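Local coordinates for oxidoreductase (Ralstonia eutropha, PDB 3HJ9), which binds flavin mononucleotide and is probably an oxidoreductase of the nitroreductase family, at residues A[59-62]-A[63-66]. Sequence-based numbering, arbitrary orientation.
Sequences PLPL and KQLS
Pro61 O is gripped by two backbone amides from the first turn of the helix that follows it. Leu65 N makes the nearly straight bond, 3.0 Å to Pro61 O with an N-H...O angle of 168°. Gln64 N also reaches Pro61 O, at 2.9 Å, but its hydrogen points well off the oxygen at 121° and the bond is weak. One residue on, Leu62 O accepts from Ser66 N at 2.9 Å, repeating the i to i+4 spacing that Leu65 N to Pro61 O began. Pro61 is the N-cap of helix 62-73, the first helix after 42-48 in this nitroreductase-family chain; with no hydroxyl or carboxylate to offer, its side chain cannot accept a hydrogen bond from the first-turn amides, and its ring instead packs on the helix through carbon. The partner is Gln64, whose side chain runs obliquely past the proline, extended beyond CG. With Gln64 CG beside its own backbone N (chi1 -75°), the chain swings back toward the preceding loop, and Gln64 OE1 comes to rest 3.5 Å from Pro61 CD. Gln64 OE1 also lies 4.0 Å from Leu60 CG, where the leucine side chain crosses the glutamine at about a right angle. Leu60 and Leu65 both lean on Leu137 of strand 137-144, so loop and helix meet the central sheet at a shared residue. Leu62 and Leu65 only graze, Leu62 CD1 to Leu65 CD2 at 4.5 Å. Buried Ser66 turns its OG to Pro32 O and His112 NE2, while Lys63 bends at its end to form a salt bridge with Glu67 one turn further along.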
loop_
_atom_site.group_PDB
_atom_site.type_symbol
_atom_site.label_atom_id
_atom_site.label_comp_id
_atom_site.label_asym_id
_atom_site.label_seq_id
_atom_site.Cartn_x
_atom_site.Cartn_y
_atom_site.Cartn_z
ATOM N N PRO A 59 -11.987 14.097 -18.747
ATOM C CA PRO A 59 -12.396 13.557 -17.424
ATOM C C PRO A 59 -12.647 12.060 -17.445
ATOM O O PRO A 59 -12.890 11.513 -18.491
ATOM C CB PRO A 59 -13.700 14.316 -17.126
ATOM C CG PRO A 59 -14.205 14.710 -18.429
ATOM C CD PRO A 59 -12.997 15.047 -19.257
ATOM N N LEU A 60 -12.543 11.396 -16.296
ATOM C CA LEU A 60 -12.903 9.979 -16.223
ATOM C C LEU A 60 -14.441 9.922 -16.330
ATOM O O LEU A 60 -15.131 10.793 -15.768
ATOM C CB LEU A 60 -12.463 9.326 -14.905
ATOM C CG LEU A 60 -10.998 8.932 -14.690
ATOM C CD1 LEU A 60 -10.065 10.067 -14.905
ATOM C CD2 LEU A 60 -10.814 8.357 -13.307
ATOM N N PRO A 61 -14.988 8.918 -17.051
ATOM C CA PRO A 61 -16.443 8.764 -17.008
ATOM C C PRO A 61 -16.859 8.396 -15.585
ATOM O O PRO A 61 -16.038 7.870 -14.800
ATOM C CB PRO A 61 -16.736 7.622 -17.993
ATOM C CG PRO A 61 -15.422 7.032 -18.369
ATOM C CD PRO A 61 -14.338 7.962 -17.961
ATOM N N LEU A 62 -18.116 8.661 -15.261
ATOM C CA LEU A 62 -18.638 8.414 -13.915
ATOM C C LEU A 62 -18.415 6.971 -13.447
ATOM O O LEU A 62 -18.102 6.756 -12.276
ATOM C CB LEU A 62 -20.123 8.796 -13.828
ATOM C CG LEU A 62 -20.750 8.931 -12.443
ATOM C CD1 LEU A 62 -20.098 10.056 -11.638
ATOM C CD2 LEU A 62 -22.244 9.192 -12.633
ATOM N N LYS A 63 -18.543 6.003 -14.362
ATOM C CA LYS A 63 -18.292 4.579 -14.055
ATOM C C LYS A 63 -16.868 4.354 -13.546
ATOM O O LYS A 63 -16.671 3.611 -12.590
ATOM C CB LYS A 63 -18.539 3.681 -15.286
ATOM C CG LYS A 63 -18.440 2.130 -15.039
ATOM C CD LYS A 63 -18.671 1.339 -16.352
ATOM C CE LYS A 63 -18.539 -0.191 -16.204
ATOM N NZ LYS A 63 -17.218 -0.639 -15.677
ATOM N N GLN A 64 -15.891 4.990 -14.194
ATOM C CA GLN A 64 -14.500 4.866 -13.806
ATOM C C GLN A 64 -14.215 5.602 -12.512
ATOM O O GLN A 64 -13.504 5.065 -11.672
ATOM C CB GLN A 64 -13.528 5.299 -14.893
ATOM C CG GLN A 64 -13.395 4.299 -16.031
ATOM C CD GLN A 64 -12.257 4.641 -16.987
ATOM O OE1 GLN A 64 -11.749 5.771 -16.996
ATOM N NE2 GLN A 64 -11.863 3.667 -17.816
ATOM N N LEU A 65 -14.749 6.818 -12.341
ATOM C CA LEU A 65 -14.568 7.522 -11.053
ATOM C C LEU A 65 -15.083 6.650 -9.896
ATOM O O LEU A 65 -14.424 6.505 -8.866
ATOM C CB LEU A 65 -15.286 8.858 -11.063
ATOM C CG LEU A 65 -15.176 9.774 -9.841
ATOM C CD1 LEU A 65 -13.711 10.079 -9.489
ATOM C CD2 LEU A 65 -16.009 11.055 -10.123
ATOM N N SER A 66 -16.239 6.035 -10.109
ATOM C CA SER A 66 -16.871 5.164 -9.120
ATOM C C SER A 66 -16.018 3.970 -8.745
ATOM O O SER A 66 -15.773 3.730 -7.562
ATOM C CB SER A 66 -18.222 4.676 -9.645
ATOM O OG SER A 66 -18.774 3.661 -8.827
#